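Glutathione peroxidase (Hypocrea jecorina, PDB 6VPD) probably reduces hydroperoxides to alcohols at the expense of thioredoxin, acting as a thioredoxin-dependent peroxidase of the glutathione peroxidase family. Local coordinates at residues K157-R162 / D181-A186; V51-N56 / K68-V73; G122-N127 / P133-L138. One frame throughout, in Å; residues are numbered along the deposited sequence.

How the contacts relate
From the N terminus, contact 2 comes first: strand 51-58 leads into helix 64-80, which folds back over it within a beta-alpha-beta unit. Contact 3 follows, closing the short loop between segment 122-127 and helix 133-141. Contact 1 comes last, bringing helix 176-188 back onto strand 157-160 after strand 166-170. The three closures are in series; none nests or crosses. Contacts 1 and 2 share one sheet face, their strands being antiparallel neighbours with the backbones of Phe-158 and Ile-160 hydrogen-bonded to those of Val-54 and Val-52. Contact 3, its centre about 17 Å from that of contact 2, meets the opposite face, where Tyr-135 lies against Val-54 and Phe-158.

Contact 1: K157-R162 / D181-A186; sequences KFLIGR and DKIIEA
Leu-159 reaches from the strand to the helix with both methyl branches. CD1 meets CG1 of Ile-183 at 3.9 Å, the two side chains crossing obliquely, while CD2 lies 3.9 Å from the carbonyl O of Lys-182 and 4.0 Å from its CB. With CG anti to the backbone N (chi1 -179°), the branched end of Leu-159 stands off the strand and rests on the helix surface. Ala-186, one turn on from Lys-182, is largely buried here; its CB lies 4.6 Å from CA of Gly-161, just past the strand, where a larger side chain would have less room. This is the C-terminal part of a thioredoxin fold, in which helix 176-188 returns across the antiparallel pair 157-160 and 166-170 and packs on one face of the sheet. Around this first shell, Val-51, Ile-167 and Trp-170 press on Leu-159 from the neighbouring strands, and Val-73 and Ile-77 of helix 64-80 meet Ile-183. At the far end the chain of Arg-162, extended from CG to NE, passes the carbonyl O of Ala-186, with NE 3.8 Å from that O, a proximity without a hydrogen bond. Its guanidinium is held instead by O of Ile-187, by a salt bridge to Asp-84 through NH2, and by O of Gly-49, just before strand 51-58, through NH1.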
loop_
_atom_site.group_PDB
_atom_site.type_symbol
_atom_site.label_atom_id
_atom_site.label_comp_id
_atom_site.label_asym_id
_atom_site.label_seq_id
_atom_site.Cartn_x
_atom_site.Cartn_y
_atom_site.Cartn_z
ATOM N N LYS A 157 8.416 2.831 5.748
ATOM C CA LYS A 157 9.808 3.163 6.059
ATOM C C LYS A 157 9.904 4.568 6.653
ATOM O O LYS A 157 9.231 5.491 6.183
ATOM C CB LYS A 157 10.690 3.094 4.802
ATOM C CG LYS A 157 10.642 1.792 4.062
ATOM C CD LYS A 157 9.687 1.848 2.880
ATOM C CE LYS A 157 9.904 0.659 1.949
ATOM N NZ LYS A 157 8.628 0.209 1.295
ATOM N N PHE A 158 10.739 4.732 7.682
ATOM C CA PHE A 158 11.141 6.046 8.188
ATOM C C PHE A 158 12.652 6.201 8.084
ATOM O O PHE A 158 13.400 5.281 8.420
ATOM C CB PHE A 158 10.779 6.267 9.646
ATOM C CG PHE A 158 9.326 6.141 9.957
ATOM C CD1 PHE A 158 8.737 4.893 10.100
ATOM C CD2 PHE A 158 8.556 7.284 10.203
ATOM C CE1 PHE A 158 7.387 4.783 10.442
ATOM C CE2 PHE A 158 7.204 7.182 10.541
ATOM C CZ PHE A 158 6.619 5.930 10.650
ATOM N N LEU A 159 13.100 7.378 7.662
ATOM C CA LEU A 159 14.514 7.676 7.504
ATOM C C LEU A 159 14.961 8.626 8.617
ATOM O O LEU A 159 14.397 9.715 8.764
ATOM C CB LEU A 159 14.767 8.280 6.128
ATOM C CG LEU A 159 16.213 8.622 5.792
ATOM C CD1 LEU A 159 17.056 7.365 5.884
ATOM C CD2 LEU A 159 16.299 9.276 4.403
ATOM N N ILE A 160 15.974 8.209 9.390
ATOM C CA ILE A 160 16.532 8.995 10.485
ATOM C C ILE A 160 17.838 9.628 10.021
ATOM O O ILE A 160 18.787 8.917 9.665
ATOM C CB ILE A 160 16.790 8.143 11.744
ATOM C CG1 ILE A 160 15.593 7.248 12.142
ATOM C CG2 ILE A 160 17.195 9.067 12.875
ATOM C CD1 ILE A 160 14.292 7.948 12.326
ATOM N N GLY A 161 17.915 10.964 10.072
ATOM C CA GLY A 161 19.155 11.650 9.774
ATOM C C GLY A 161 20.162 11.521 10.906
ATOM O O GLY A 161 19.848 11.082 12.011
ATOM N N ARG A 162 21.408 11.914 10.615
ATOM C CA ARG A 162 22.492 11.729 11.581
ATOM C C ARG A 162 22.195 12.422 12.908
ATOM O O ARG A 162 22.683 11.985 13.956
ATOM C CB ARG A 162 23.815 12.247 11.012
ATOM C CG ARG A 162 24.326 11.524 9.777
ATOM C CD ARG A 162 25.782 11.931 9.565
ATOM N NE ARG A 162 26.380 11.413 8.339
ATOM C CZ ARG A 162 27.228 10.378 8.288
ATOM N NH1 ARG A 162 27.570 9.728 9.400
ATOM N NH2 ARG A 162 27.747 9.990 7.126
ATOM N N ASP A 181 18.513 8.068 -2.895
ATOM C CA ASP A 181 19.159 9.372 -2.993
ATOM C C ASP A 181 18.887 10.247 -1.769
ATOM O O ASP A 181 19.726 11.089 -1.422
ATOM C CB ASP A 181 18.747 10.079 -4.297
ATOM C CG ASP A 181 18.995 9.209 -5.565
ATOM O OD1 ASP A 181 19.979 8.425 -5.591
ATOM O OD2 ASP A 181 18.228 9.329 -6.557
ATOM N N LYS A 182 17.752 10.049 -1.086
ATOM C CA LYS A 182 17.541 10.705 0.204
ATOM C C LYS A 182 18.484 10.154 1.274
ATOM O O LYS A 182 18.964 10.907 2.134
ATOM C CB LYS A 182 16.091 10.544 0.648
ATOM C CG LYS A 182 15.114 11.396 -0.127
ATOM C CD LYS A 182 15.091 12.838 0.333
ATOM C CE LYS A 182 15.132 12.948 1.849
ATOM N NZ LYS A 182 15.510 14.334 2.221
ATOM N N ILE A 183 18.739 8.840 1.259
ATOM C CA ILE A 183 19.695 8.265 2.200
ATOM C C ILE A 183 21.054 8.905 2.010
ATOM O O ILE A 183 21.648 9.444 2.954
ATOM C CB ILE A 183 19.787 6.738 2.036
ATOM C CG1 ILE A 183 18.519 6.065 2.544
ATOM C CG2 ILE A 183 20.982 6.215 2.824
ATOM C CD1 ILE A 183 18.186 4.820 1.783
ATOM N N ILE A 184 21.557 8.864 0.775
ATOM C CA ILE A 184 22.909 9.324 0.467
ATOM C C ILE A 184 23.085 10.816 0.777
ATOM O O ILE A 184 24.148 11.233 1.261
ATOM C CB ILE A 184 23.216 8.952 -0.997
ATOM C CG1 ILE A 184 23.512 7.452 -1.075
ATOM C CG2 ILE A 184 24.350 9.773 -1.578
ATOM C CD1 ILE A 184 23.353 6.874 -2.459
ATOM N N GLU A 185 22.043 11.630 0.559
ATOM C CA GLU A 185 22.063 13.011 1.042
ATOM C C GLU A 185 22.149 13.075 2.567
ATOM O O GLU A 185 22.901 13.886 3.118
ATOM C CB GLU A 185 20.829 13.763 0.547
ATOM C CG GLU A 185 20.730 15.269 0.921
ATOM C CD GLU A 185 22.075 16.041 1.029
ATOM O OE1 GLU A 185 22.676 16.092 2.123
ATOM O OE2 GLU A 185 22.543 16.612 0.014
ATOM N N ALA A 186 21.378 12.238 3.276
ATOM C CA ALA A 186 21.524 12.240 4.726
ATOM C C ALA A 186 22.942 11.857 5.124
ATOM O O ALA A 186 23.477 12.413 6.089
ATOM C CB ALA A 186 20.508 11.314 5.388
#

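Contact 2: V51-N56 / K68-V73; sequences VVLVVN and KNLESV
Leu-53 and Leu-70 approach across the sheet-helix interface at about a right angle, and each uses one methyl for the meeting: CD2 of Leu-53 lies 3.9 Å from CD2 of Leu-70. The second branch of Leu-70 turns to the next inward residue of the strand, with CD1 4.3 Å from CG2 of Val-55. One forked side chain thus serves two strand positions two residues apart, both with CB directed at the helix. Leu-53 has CG anti to its own N (chi1 -176°), lifting the fork off the sheet, whereas Leu-70 has CG anti to its carbonyl carbon (chi1 -78°), which carries its fork toward the strand, CD2 then facing Leu-53 and CD1 facing Val-55. The segments belong to the beta-alpha-beta unit of strand 51-58, helix 64-80 and strand 85-92, a core element of the thioredoxin fold; the connection from strand to helix carries Cys-61, the predicted active-site residue, away from this contact. No hydrogen bond passes between the two segments, and the backbones stay well apart, CA of Val-55 being 9.3 Å from CA of Leu-70. The surroundings are likewise largely apolar. Phe-155 and Pro-176 touch Leu-70, the aliphatic part of Lys-157 lies against Leu-53 and Val-55, and Phe-85 meets Leu-53 from the adjoining parallel strand.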
loop_
_atom_site.group_PDB
_atom_site.type_symbol
_atom_site.label_atom_id
_atom_site.label_comp_id
_atom_site.label_asym_id
_atom_site.label_seq_id
_atom_site.Cartn_x
_atom_site.Cartn_y
_atom_site.Cartn_z
ATOM N N VAL A 51 22.954 7.298 9.722
ATOM C CA VAL A 51 21.693 7.385 8.996
ATOM C C VAL A 51 21.002 6.041 9.144
ATOM O O VAL A 51 21.601 5.000 8.851
ATOM C CB VAL A 51 21.926 7.749 7.517
ATOM C CG1 VAL A 51 20.624 7.749 6.730
ATOM C CG2 VAL A 51 22.608 9.107 7.418
ATOM N N VAL A 52 19.761 6.059 9.628
ATOM C CA VAL A 52 19.015 4.857 9.990
ATOM C C VAL A 52 17.712 4.814 9.191
ATOM O O VAL A 52 16.987 5.815 9.105
ATOM C CB VAL A 52 18.709 4.804 11.502
ATOM C CG1 VAL A 52 18.075 3.461 11.860
ATOM C CG2 VAL A 52 19.956 5.060 12.337
ATOM N N LEU A 53 17.410 3.652 8.623
ATOM C CA LEU A 53 16.153 3.429 7.932
ATOM C C LEU A 53 15.363 2.411 8.740
ATOM O O LEU A 53 15.807 1.272 8.910
ATOM C CB LEU A 53 16.383 2.950 6.499
ATOM C CG LEU A 53 15.037 2.814 5.773
ATOM C CD1 LEU A 53 14.479 4.179 5.319
ATOM C CD2 LEU A 53 15.090 1.828 4.646
ATOM N N VAL A 54 14.206 2.828 9.251
ATOM C CA VAL A 54 13.397 2.017 10.146
ATOM C C VAL A 54 12.264 1.470 9.308
ATOM O O VAL A 54 11.618 2.221 8.572
ATOM C CB VAL A 54 12.862 2.842 11.335
ATOM C CG1 VAL A 54 11.883 2.029 12.150
ATOM C CG2 VAL A 54 13.996 3.348 12.226
ATOM N N VAL A 55 12.058 0.163 9.364
ATOM C CA VAL A 55 11.032 -0.478 8.556
ATOM C C VAL A 55 10.358 -1.552 9.411
ATOM O O VAL A 55 11.032 -2.284 10.144
ATOM C CB VAL A 55 11.624 -1.037 7.247
ATOM C CG1 VAL A 55 12.577 -2.157 7.530
ATOM C CG2 VAL A 55 10.528 -1.513 6.305
ATOM N N ASN A 56 9.024 -1.573 9.401
ATOM C CA ASN A 56 8.245 -2.613 10.062
ATOM C C ASN A 56 8.053 -3.772 9.088
ATOM O O ASN A 56 7.458 -3.608 8.012
ATOM C CB ASN A 56 6.889 -2.091 10.514
ATOM C CG ASN A 56 6.125 -1.501 9.382
ATOM O OD1 ASN A 56 6.672 -0.693 8.621
ATOM N ND2 ASN A 56 4.872 -1.914 9.219
ATOM N N LYS A 68 14.118 -8.617 -0.519
ATOM C CA LYS A 68 15.188 -8.541 -1.505
ATOM C C LYS A 68 15.553 -7.088 -1.788
ATOM O O LYS A 68 16.729 -6.714 -1.730
ATOM C CB LYS A 68 14.781 -9.266 -2.793
ATOM C CG LYS A 68 14.759 -10.794 -2.692
ATOM C CD LYS A 68 14.301 -11.409 -4.031
ATOM C CE LYS A 68 14.521 -12.921 -4.094
ATOM N NZ LYS A 68 14.056 -13.537 -5.379
ATOM N N ASN A 69 14.546 -6.248 -2.059
ATOM C CA ASN A 69 14.805 -4.846 -2.381
ATOM C C ASN A 69 15.441 -4.097 -1.211
ATOM O O ASN A 69 16.327 -3.254 -1.417
ATOM C CB ASN A 69 13.509 -4.162 -2.801
ATOM C CG ASN A 69 13.053 -4.590 -4.173
ATOM O OD1 ASN A 69 11.888 -4.934 -4.380
ATOM N ND2 ASN A 69 13.975 -4.573 -5.127
ATOM N N LEU A 70 14.996 -4.376 0.018
ATOM C CA LEU A 70 15.604 -3.730 1.177
ATOM C C LEU A 70 16.988 -4.290 1.466
ATOM O O LEU A 70 17.878 -3.551 1.900
ATOM C CB LEU A 70 14.702 -3.843 2.420
ATOM C CG LEU A 70 13.524 -2.855 2.418
ATOM C CD1 LEU A 70 12.205 -3.473 2.859
ATOM C CD2 LEU A 70 13.865 -1.603 3.237
ATOM N N GLU A 71 17.202 -5.586 1.236
ATOM C CA GLU A 71 18.566 -6.102 1.286
ATOM C C GLU A 71 19.445 -5.474 0.202
ATOM O O GLU A 71 20.633 -5.224 0.432
ATOM C CB GLU A 71 18.545 -7.619 1.159
ATOM C CG GLU A 71 19.890 -8.277 1.325
ATOM C CD GLU A 71 20.497 -8.054 2.694
ATOM O OE1 GLU A 71 21.733 -8.193 2.831
ATOM O OE2 GLU A 71 19.746 -7.751 3.646
ATOM N N SER A 72 18.871 -5.172 -0.965
ATOM C CA SER A 72 19.643 -4.635 -2.079
ATOM C C SER A 72 20.094 -3.196 -1.820
ATOM O O SER A 72 21.263 -2.860 -2.027
ATOM C CB SER A 72 18.819 -4.739 -3.362
ATOM O OG SER A 72 19.400 -3.989 -4.412
ATOM N N VAL A 73 19.185 -2.328 -1.373
ATOM C CA VAL A 73 19.568 -0.957 -1.030
ATOM C C VAL A 73 20.596 -0.946 0.100
ATOM O O VAL A 73 21.473 -0.080 0.145
ATOM C CB VAL A 73 18.312 -0.133 -0.668
ATOM C CG1 VAL A 73 18.682 1.313 -0.337
ATOM C CG2 VAL A 73 17.322 -0.160 -1.808
#

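Contact 3: G122-N127 / P133-L138; sequences GKINVN and PLYKWL
Tyr-135 and Val-126 meet by a CH-pi contact that holds the loop after strand 85-92 to helix 133-141, the helix of this thioredoxin fold lying on the sheet face opposite helices 64-80 and 176-188. CG1 of Val-126 stands 3.5 Å from the ring centroid of Tyr-135 and only 6° off the ring normal. The two side chains run side by side, pointing the same way, and CB of Val-126 adds a further touch at CD1 of Tyr-135, 3.8 Å away. The other face of the ring is covered from within the helix by CD1 of Leu-138, 4.1 Å above the plane, so the aromatic group is sandwiched between two aliphatic methyls. A serine in place of Tyr-135 would probably leave Val-126 CG1 without its aromatic face and open a gap between loop and helix. Val-54 and Asn-56 of strand 51-58 also pack against the tyrosine. Ile-124, whose CG1 takes the crowded position between N and the carbonyl carbon (chi1 56°), crosses the tyrosine at about a right angle and brings CD1 obliquely to within 3.4 Å of Tyr-135 CE2.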
loop_
_atom_site.group_PDB
_atom_site.type_symbol
_atom_site.label_atom_id
_atom_site.label_comp_id
_atom_site.label_asym_id
_atom_site.label_seq_id
_atom_site.Cartn_x
_atom_site.Cartn_y
_atom_site.Cartn_z
ATOM N N GLY A 122 13.341 -7.314 17.813
ATOM C CA GLY A 122 12.224 -7.963 18.463
ATOM C C GLY A 122 10.904 -7.543 17.856
ATOM O O GLY A 122 10.796 -6.510 17.195
ATOM N N LYS A 123 9.890 -8.380 18.064
ATOM C CA LYS A 123 8.569 -8.088 17.523
ATOM C C LYS A 123 7.921 -6.979 18.339
ATOM O O LYS A 123 8.034 -6.949 19.567
ATOM C CB LYS A 123 7.686 -9.338 17.527
ATOM C CG LYS A 123 6.241 -9.090 17.086
ATOM C CD LYS A 123 5.250 -9.508 18.197
ATOM C CE LYS A 123 3.969 -8.630 18.224
ATOM N NZ LYS A 123 2.840 -9.236 19.008
ATOM N N ILE A 124 7.257 -6.045 17.651
ATOM C CA ILE A 124 6.595 -4.924 18.312
ATOM C C ILE A 124 5.244 -4.643 17.659
ATOM O O ILE A 124 4.906 -5.155 16.583
ATOM C CB ILE A 124 7.442 -3.636 18.291
ATOM C CG1 ILE A 124 7.802 -3.263 16.865
ATOM C CG2 ILE A 124 8.691 -3.749 19.177
ATOM C CD1 ILE A 124 8.244 -1.864 16.792
ATOM N N ASN A 125 4.473 -3.802 18.328
ATOM C CA ASN A 125 3.281 -3.224 17.743
ATOM C C ASN A 125 3.603 -1.819 17.269
ATOM O O ASN A 125 4.198 -1.032 18.010
ATOM C CB ASN A 125 2.142 -3.216 18.755
ATOM C CG ASN A 125 1.575 -4.590 18.963
ATOM O OD1 ASN A 125 0.715 -5.030 18.207
ATOM N ND2 ASN A 125 2.092 -5.302 19.957
ATOM N N VAL A 126 3.237 -1.519 16.020
ATOM C CA VAL A 126 3.423 -0.167 15.508
ATOM C C VAL A 126 2.194 0.703 15.689
ATOM O O VAL A 126 2.289 1.920 15.498
ATOM C CB VAL A 126 3.823 -0.155 14.015
ATOM C CG1 VAL A 126 5.106 -0.951 13.804
ATOM C CG2 VAL A 126 2.695 -0.671 13.123
ATOM N N ASN A 127 1.049 0.128 16.066
ATOM C CA ASN A 127 -0.212 0.859 16.110
ATOM C C ASN A 127 -0.976 0.521 17.378
ATOM O O ASN A 127 -0.752 -0.510 18.008
ATOM C CB ASN A 127 -1.081 0.543 14.901
ATOM C CG ASN A 127 -0.592 1.229 13.668
ATOM O OD1 ASN A 127 -0.019 2.313 13.757
ATOM N ND2 ASN A 127 -0.791 0.609 12.508
ATOM N N PRO A 133 6.827 2.664 22.236
ATOM C CA PRO A 133 7.035 4.124 22.331
ATOM C C PRO A 133 7.801 4.702 21.160
ATOM O O PRO A 133 7.493 5.817 20.727
ATOM C CB PRO A 133 7.809 4.291 23.651
ATOM C CG PRO A 133 7.398 3.115 24.475
ATOM C CD PRO A 133 7.146 1.971 23.502
ATOM N N LEU A 134 8.777 3.966 20.618
ATOM C CA LEU A 134 9.500 4.443 19.440
ATOM C C LEU A 134 8.550 4.790 18.293
ATOM O O LEU A 134 8.668 5.855 17.676
ATOM C CB LEU A 134 10.513 3.394 18.988
ATOM C CG LEU A 134 11.152 3.784 17.648
ATOM C CD1 LEU A 134 11.962 5.099 17.751
ATOM C CD2 LEU A 134 11.967 2.649 17.029
ATOM N N TYR A 135 7.610 3.889 17.979
ATOM C CA TYR A 135 6.695 4.138 16.869
ATOM C C TYR A 135 5.676 5.221 17.187
ATOM O O TYR A 135 5.228 5.924 16.272
ATOM C CB TYR A 135 5.984 2.851 16.454
ATOM C CG TYR A 135 6.742 2.188 15.352
ATOM C CD1 TYR A 135 6.490 2.508 14.040
ATOM C CD2 TYR A 135 7.777 1.309 15.632
ATOM C CE1 TYR A 135 7.208 1.938 13.018
ATOM C CE2 TYR A 135 8.514 0.728 14.607
ATOM C CZ TYR A 135 8.217 1.046 13.302
ATOM O OH TYR A 135 8.933 0.485 12.279
ATOM N N LYS A 136 5.285 5.379 18.456
ATOM C CA LYS A 136 4.464 6.535 18.794
ATOM C C LYS A 136 5.189 7.834 18.444
ATOM O O LYS A 136 4.592 8.767 17.892
ATOM C CB LYS A 136 4.078 6.490 20.269
ATOM C CG LYS A 136 3.058 5.401 20.588
ATOM C CD LYS A 136 2.544 5.503 22.013
ATOM C CE LYS A 136 1.704 4.254 22.379
ATOM N NZ LYS A 136 1.164 4.312 23.768
ATOM N N TRP A 137 6.497 7.885 18.694
ATOM C CA TRP A 137 7.271 9.071 18.350
ATOM C C TRP A 137 7.424 9.227 16.836
ATOM O O TRP A 137 7.174 10.312 16.295
ATOM C CB TRP A 137 8.632 9.001 19.038
ATOM C CG TRP A 137 9.526 10.159 18.761
ATOM C CD1 TRP A 137 9.499 11.388 19.364
ATOM C CD2 TRP A 137 10.607 10.194 17.821
ATOM N NE1 TRP A 137 10.497 12.178 18.859
ATOM C CE2 TRP A 137 11.191 11.470 17.907
ATOM C CE3 TRP A 137 11.148 9.263 16.931
ATOM C CZ2 TRP A 137 12.282 11.841 17.127
ATOM C CZ3 TRP A 137 12.212 9.639 16.147
ATOM C CH2 TRP A 137 12.769 10.912 16.250
ATOM N N LEU A 138 7.845 8.157 16.134
ATOM C CA LEU A 138 8.009 8.227 14.679
ATOM C C LEU A 138 6.744 8.729 13.985
ATOM O O LEU A 138 6.818 9.502 13.028
ATOM C CB LEU A 138 8.389 6.854 14.110
ATOM C CG LEU A 138 9.817 6.341 14.331
ATOM C CD1 LEU A 138 9.995 4.979 13.701
ATOM C CD2 LEU A 138 10.867 7.300 13.819
#